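Local coordinates for protein putative fimbrium tip subunit Fim1C (Bacteroides ovatus, PDB 4EPS) that is probably a component of the fimbrium tip, fimbriae being cell-surface filaments that mediate adhesion and biofilm formation, at residues L161-L166 with G250-F255; E227-G232 with T240-E245. All coordinates share one frame; numbering follows the deposited sequence. Where two conformers were deposited one is given.

Contact 1: L161-L166 with G250-F255; sequences LVVVKL and GKYKRF
With its CG1 trans to the backbone N (chi1 179°), Val163 meets the side chain of Arg254 obliquely, while its CG2, beside the backbone N, meets the ring of Tyr252. In one of the two conformers of the arginine, CG1 lies 3.7 Å from Arg254 NE. The Tyr252 ring starts from a CG held between backbone N and carbonyl carbon (chi1 73°), which leaves CD1 4.1 Å from Val163 CG2 and swings the hydroxyl end away from strand 161-165. Nearer the start of the pair, Leu161 CB packs 3.7 Å from Tyr252 CB. The other face carries Val162, Val164, Lys253 and Phe255: Val162 CG1 touches Phe255 CE2 at 4.1 Å, and Lys253 CG covers one face of the phenylalanine ring, displaced toward its rim. Cutting Val163 back to an alanine is likely to open a gap beside the Arg254 chain and the Tyr252 ring, leaving Tyr252 CD1 without this neighbour. In the same conformer Arg254 NH2 makes a salt bridge to Glu217, and Lys165 NZ hydrogen-bonds Asp216 O and a glycerol probably taken up from the crystallisation liquor.

Five backbone hydrogen bonds join the strands. Leu161, Val163 and Lys165 give their N-H to the carbonyls of Lys251, Lys253 and Phe255 in turn, while Lys253 and Phe255 return bonds to Leu161 O and Val163 O. The bond from Phe255 N to Val163 O is 2.7 Å long and nearly straight (172°), and Lys165 N closes the series on Phe255 O at 2.9 Å. Parallel pairing of strands distant in sequence, with strand 217-222 antiparallel on the other edge of 161-165, belongs here to the beta-rich fimbrillin-like domain, a family of the transthyretin clan.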
loop_
_atom_site.group_PDB
_atom_site.type_symbol
_atom_site.label_atom_id
_atom_site.label_comp_id
_atom_site.label_asym_id
_atom_site.label_seq_id
_atom_site.Cartn_x
_atom_site.Cartn_y
_atom_site.Cartn_z
ATOM N N LEU A 161 -12.493 -21.943 32.667
ATOM C CA LEU A 161 -12.952 -21.000 31.649
ATOM C C LEU A 161 -12.498 -21.369 30.246
ATOM O O LEU A 161 -11.309 -21.594 30.010
ATOM C CB LEU A 161 -12.438 -19.590 32.008
ATOM C CG LEU A 161 -12.876 -18.436 31.077
ATOM C CD1 LEU A 161 -14.416 -18.194 31.189
ATOM C CD2 LEU A 161 -12.108 -17.192 31.394
ATOM N N VAL A 162 -13.453 -21.389 29.310
ATOM C CA VAL A 162 -13.171 -21.576 27.891
ATOM C C VAL A 162 -13.081 -20.164 27.286
ATOM O O VAL A 162 -13.991 -19.354 27.486
ATOM C CB VAL A 162 -14.248 -22.453 27.168
ATOM C CG1 VAL A 162 -14.203 -22.289 25.629
ATOM C CG2 VAL A 162 -14.098 -23.924 27.537
ATOM N N VAL A 163 -12.030 -19.890 26.516
ATOM C CA VAL A 163 -11.901 -18.612 25.794
ATOM C C VAL A 163 -11.775 -18.969 24.306
ATOM O O VAL A 163 -10.938 -19.813 23.975
ATOM C CB VAL A 163 -10.719 -17.727 26.283
ATOM C CG1 VAL A 163 -10.640 -16.428 25.458
ATOM C CG2 VAL A 163 -10.870 -17.401 27.784
ATOM N N VAL A 164 -12.623 -18.377 23.435
ATOM C CA VAL A 164 -12.572 -18.655 21.995
ATOM C C VAL A 164 -12.215 -17.361 21.255
ATOM O O VAL A 164 -12.899 -16.354 21.414
ATOM C CB VAL A 164 -13.881 -19.275 21.416
ATOM C CG1 VAL A 164 -13.688 -19.683 19.948
ATOM C CG2 VAL A 164 -14.378 -20.453 22.255
ATOM N N LYS A 165 -11.170 -17.418 20.416
ATOM C CA LYS A 165 -10.763 -16.300 19.561
ATOM C C LYS A 165 -10.990 -16.704 18.101
ATOM O O LYS A 165 -10.207 -17.481 17.545
ATOM C CB LYS A 165 -9.279 -15.934 19.820
ATOM C CG LYS A 165 -8.808 -14.690 19.057
ATOM C CD LYS A 165 -9.413 -13.440 19.643
ATOM C CE LYS A 165 -8.818 -12.204 19.022
ATOM N NZ LYS A 165 -9.612 -11.025 19.420
ATOM N N LEU A 166 -12.067 -16.192 17.481
ATOM C CA LEU A 166 -12.338 -16.514 16.083
ATOM C C LEU A 166 -11.435 -15.646 15.155
ATOM O O LEU A 166 -10.893 -14.638 15.608
ATOM C CB LEU A 166 -13.825 -16.318 15.751
ATOM C CG LEU A 166 -14.819 -17.231 16.518
ATOM C CD1 LEU A 166 -16.253 -16.863 16.125
ATOM C CD2 LEU A 166 -14.523 -18.714 16.277
ATOM N N GLY A 250 -9.972 -22.539 38.269
ATOM C CA GLY A 250 -9.316 -21.243 38.319
ATOM C C GLY A 250 -8.381 -20.960 37.167
ATOM O O GLY A 250 -7.542 -20.057 37.249
ATOM N N LYS A 251 -8.517 -21.722 36.075
ATOM C CA LYS A 251 -7.655 -21.525 34.915
ATOM C C LYS A 251 -8.471 -21.478 33.643
ATOM O O LYS A 251 -9.613 -21.936 33.622
ATOM C CB LYS A 251 -6.586 -22.651 34.825
ATOM C CG LYS A 251 -5.685 -22.690 36.069
ATOM C CD LYS A 251 -4.416 -23.457 35.820
ATOM C CE LYS A 251 -3.489 -23.382 37.014
ATOM N NZ LYS A 251 -2.161 -23.975 36.699
ATOM N N TYR A 252 -7.900 -20.886 32.595
ATOM C CA TYR A 252 -8.580 -20.823 31.309
ATOM C C TYR A 252 -7.771 -21.507 30.206
ATOM O O TYR A 252 -6.534 -21.570 30.253
ATOM C CB TYR A 252 -8.884 -19.352 30.893
ATOM C CG TYR A 252 -7.688 -18.534 30.459
ATOM C CD1 TYR A 252 -7.224 -18.583 29.145
ATOM C CD2 TYR A 252 -7.076 -17.644 31.336
ATOM C CE1 TYR A 252 -6.137 -17.808 28.731
ATOM C CE2 TYR A 252 -6.018 -16.832 30.923
ATOM C CZ TYR A 252 -5.543 -16.929 29.624
ATOM O OH TYR A 252 -4.500 -16.136 29.233
ATOM N N LYS A 253 -8.485 -21.936 29.189
ATOM C CA LYS A 253 -7.909 -22.497 27.980
ATOM C C LYS A 253 -8.395 -21.613 26.844
ATOM O O LYS A 253 -9.614 -21.480 26.662
ATOM C CB LYS A 253 -8.327 -23.968 27.800
ATOM C CG LYS A 253 -8.042 -24.552 26.398
ATOM C CD LYS A 253 -6.580 -24.552 25.978
ATOM C CE LYS A 253 -6.487 -24.889 24.504
ATOM N NZ LYS A 253 -5.102 -24.745 23.971
ATOM N N ARG A 254 -7.460 -21.013 26.104
ATOM C CA ARG A 254 -7.815 -20.164 24.970
ATOM C C ARG A 254 -7.653 -20.940 23.670
ATOM O O ARG A 254 -6.574 -21.456 23.381
ATOM C CB ARG A 254 -6.994 -18.864 24.937
ATOM C CG ARG A 254 -7.364 -17.958 23.753
ATOM C CD ARG A 254 -6.545 -16.674 23.721
ATOM N NE ARG A 254 -7.219 -15.560 24.399
ATOM C CZ ARG A 254 -6.786 -14.980 25.517
ATOM N NH1 ARG A 254 -5.668 -15.398 26.101
ATOM N NH2 ARG A 254 -7.460 -13.973 26.053
ATOM N N PHE A 255 -8.731 -21.024 22.898
ATOM C CA PHE A 255 -8.718 -21.690 21.593
ATOM C C PHE A 255 -8.614 -20.607 20.522
ATOM O O PHE A 255 -9.544 -19.813 20.384
ATOM C CB PHE A 255 -9.988 -22.510 21.384
ATOM C CG PHE A 255 -10.153 -23.663 22.341
ATOM C CD1 PHE A 255 -9.621 -24.919 22.043
ATOM C CD2 PHE A 255 -10.857 -23.504 23.532
ATOM C CE1 PHE A 255 -9.800 -26.002 22.911
ATOM C CE2 PHE A 255 -11.049 -24.598 24.400
ATOM C CZ PHE A 255 -10.517 -25.836 24.082
#

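Contact 2: E227-G232 with T240-E245; sequences ENQIIG and TLDTAE
Thr243 OG1 donates to Asn228 O at 2.7 Å, lying in the carbonyl plane on a lone pair, and Thr243 N adds a weak bond to the same oxygen. OG1 lies between backbone N and carbonyl carbon (chi1 75°), which brings it to Asn228 O and leaves CG2 to cross Ile230 at about a right angle, 3.8 Å from Ile230 CD1. On the face bearing Gln229, Ile231, Thr240 and Asp242, Gln229 runs alongside Asp242; its NE2 gives a 2.8 Å hydrogen bond to the syn lone pair of Asp242 OD1, with amide and carboxylate planes 64° apart. Thr240 CG2 packs 3.7 Å from Gln229 CD, and Thr240 OG1 sits 3.5 Å from Ile231 CD1. Ile230 CG2 and Leu241 CD1 meet on the other face.

Behind these side chains, Ile230 and Leu241 form a hydrogen-bonded antiparallel pair, with Leu241 N to Ile230 O at 2.7 Å. Where the strands give way to loop, a water bridges Glu227 O and Ala244 N. Beyond it the carboxylates of Glu227 and Glu245 come within 3.8 Å between their OE2 atoms, and two waters donate to both, probably easing the like charges. Farther out, Asp199 accepts a hydrogen bond from Asn228 ND2. With strand 195-198 on the other edge of 229-234, strands 229-234 and 237-242 form a beta hairpin within the fimbrillin-like domain.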
loop_
_atom_site.group_PDB
_atom_site.type_symbol
_atom_site.label_atom_id
_atom_site.label_comp_id
_atom_site.label_asym_id
_atom_site.label_seq_id
_atom_site.Cartn_x
_atom_site.Cartn_y
_atom_site.Cartn_z
ATOM N N GLU A 227 -15.443 -32.566 30.006
ATOM C CA GLU A 227 -14.714 -33.061 28.831
ATOM C C GLU A 227 -15.422 -32.899 27.483
ATOM O O GLU A 227 -14.973 -33.481 26.490
ATOM C CB GLU A 227 -14.432 -34.568 29.032
ATOM C CG GLU A 227 -13.383 -34.869 30.099
ATOM C CD GLU A 227 -13.101 -36.347 30.311
ATOM O OE1 GLU A 227 -13.921 -37.188 29.874
ATOM O OE2 GLU A 227 -12.063 -36.662 30.936
ATOM N N ASN A 228 -16.480 -32.096 27.428
ATOM C CA ASN A 228 -17.276 -31.936 26.225
ATOM C C ASN A 228 -16.533 -31.289 25.071
ATOM O O ASN A 228 -15.682 -30.434 25.264
ATOM C CB ASN A 228 -18.514 -31.074 26.530
ATOM C CG ASN A 228 -19.277 -31.573 27.726
ATOM O OD1 ASN A 228 -18.835 -31.412 28.851
ATOM N ND2 ASN A 228 -20.378 -32.269 27.504
ATOM N N GLN A 229 -16.909 -31.674 23.859
ATOM C CA GLN A 229 -16.474 -30.962 22.682
ATOM C C GLN A 229 -17.432 -29.803 22.534
ATOM O O GLN A 229 -18.628 -29.956 22.830
ATOM C CB GLN A 229 -16.530 -31.863 21.432
ATOM C CG GLN A 229 -15.459 -32.947 21.410
ATOM C CD GLN A 229 -15.470 -33.706 20.105
ATOM O OE1 GLN A 229 -16.497 -33.828 19.434
ATOM N NE2 GLN A 229 -14.325 -34.243 19.721
ATOM N N ILE A 230 -16.920 -28.647 22.143
ATOM C CA ILE A 230 -17.729 -27.502 21.800
ATOM C C ILE A 230 -17.540 -27.322 20.295
ATOM O O ILE A 230 -16.400 -27.199 19.830
ATOM C CB ILE A 230 -17.391 -26.224 22.614
ATOM C CG1 ILE A 230 -17.732 -26.433 24.118
ATOM C CG2 ILE A 230 -18.129 -24.995 22.025
ATOM C CD1 ILE A 230 -17.090 -25.351 25.069
ATOM N N ILE A 231 -18.642 -27.330 19.548
ATOM C CA ILE A 231 -18.589 -27.150 18.099
ATOM C C ILE A 231 -18.910 -25.708 17.809
ATOM O O ILE A 231 -19.942 -25.202 18.251
ATOM C CB ILE A 231 -19.537 -28.128 17.325
ATOM C CG1 ILE A 231 -19.443 -29.610 17.824
ATOM C CG2 ILE A 231 -19.343 -28.016 15.772
ATOM C CD1 ILE A 231 -18.071 -30.253 17.880
ATOM N N GLY A 232 -18.022 -25.041 17.088
ATOM C CA GLY A 232 -18.260 -23.658 16.711
ATOM C C GLY A 232 -18.522 -23.570 15.220
ATOM O O GLY A 232 -17.805 -24.191 14.427
ATOM N N THR A 240 -13.868 -27.627 16.083
ATOM C CA THR A 240 -14.168 -28.423 17.255
ATOM C C THR A 240 -13.196 -27.987 18.307
ATOM O O THR A 240 -11.981 -28.071 18.086
ATOM C CB THR A 240 -14.106 -29.938 16.983
ATOM O OG1 THR A 240 -15.135 -30.289 16.066
ATOM C CG2 THR A 240 -14.273 -30.775 18.249
ATOM N N LEU A 241 -13.729 -27.584 19.469
ATOM C CA LEU A 241 -12.935 -27.204 20.621
ATOM C C LEU A 241 -13.006 -28.344 21.613
ATOM O O LEU A 241 -14.055 -28.568 22.221
ATOM C CB LEU A 241 -13.439 -25.885 21.218
ATOM C CG LEU A 241 -13.733 -24.811 20.140
ATOM C CD1 LEU A 241 -14.492 -23.658 20.714
ATOM C CD2 LEU A 241 -12.465 -24.407 19.388
ATOM N N ASP A 242 -11.923 -29.118 21.686
ATOM C CA ASP A 242 -11.812 -30.245 22.596
ATOM C C ASP A 242 -11.424 -29.709 23.964
ATOM O O ASP A 242 -10.281 -29.285 24.147
ATOM C CB ASP A 242 -10.783 -31.259 22.057
ATOM C CG ASP A 242 -11.269 -31.934 20.777
ATOM O OD1 ASP A 242 -12.143 -32.822 20.868
ATOM O OD2 ASP A 242 -10.818 -31.530 19.684
ATOM N N THR A 243 -12.376 -29.663 24.911
ATOM C CA THR A 243 -12.073 -29.138 26.258
ATOM C C THR A 243 -11.490 -30.234 27.174
ATOM O O THR A 243 -10.959 -29.922 28.243
ATOM C CB THR A 243 -13.311 -28.490 26.925
ATOM O OG1 THR A 243 -14.210 -29.506 27.380
ATOM C CG2 THR A 243 -14.022 -27.473 26.011
ATOM N N ALA A 244 -11.617 -31.507 26.787
ATOM C CA ALA A 244 -11.113 -32.617 27.624
ATOM C C ALA A 244 -9.665 -32.376 28.047
ATOM O O ALA A 244 -8.840 -32.007 27.218
ATOM C CB ALA A 244 -11.228 -33.937 26.872
ATOM N N GLU A 245 -9.383 -32.552 29.339
ATOM C CA GLU A 245 -8.067 -32.422 30.015
ATOM C C GLU A 245 -7.575 -30.979 30.121
ATOM O O GLU A 245 -6.477 -30.752 30.636
ATOM C CB GLU A 245 -6.963 -33.281 29.327
ATOM C CG GLU A 245 -7.414 -34.678 28.904
ATOM C CD GLU A 245 -7.997 -35.558 29.993
ATOM O OE1 GLU A 245 -7.853 -35.206 31.183
ATOM O OE2 GLU A 245 -8.536 -36.638 29.659
HETATM O O HOH W 1 -13.188 -32.531 24.454
HETATM O O HOH W 2 -9.713 -38.639 31.130
HETATM O O HOH W 3 -10.577 -34.997 32.339
#

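Overall arrangement
Contact 1 joins strands far apart in sequence, whereas contact 2 is a local hairpin formed by part of the chain between them; their centres are 11 Å apart. The two pack directly through one face of each. Leu241 of contact 2 packs against contact 1: its CD1 lies 3.6 Å from Val164 CG2 and its CD2 3.7 Å from Phe255 CB. Val162 CG2 meets Thr243 CG2 at 3.9 Å, and Phe255 CZ comes 3.5 Å from Asp242 O. Thus the hairpin covers the face of the parallel pair that carries Val162, Val164 and Phe255. The hairpin's second strand, 237-242, is followed in the chain by strand 251-256. All four segments fall within the fimbrillin-like family region.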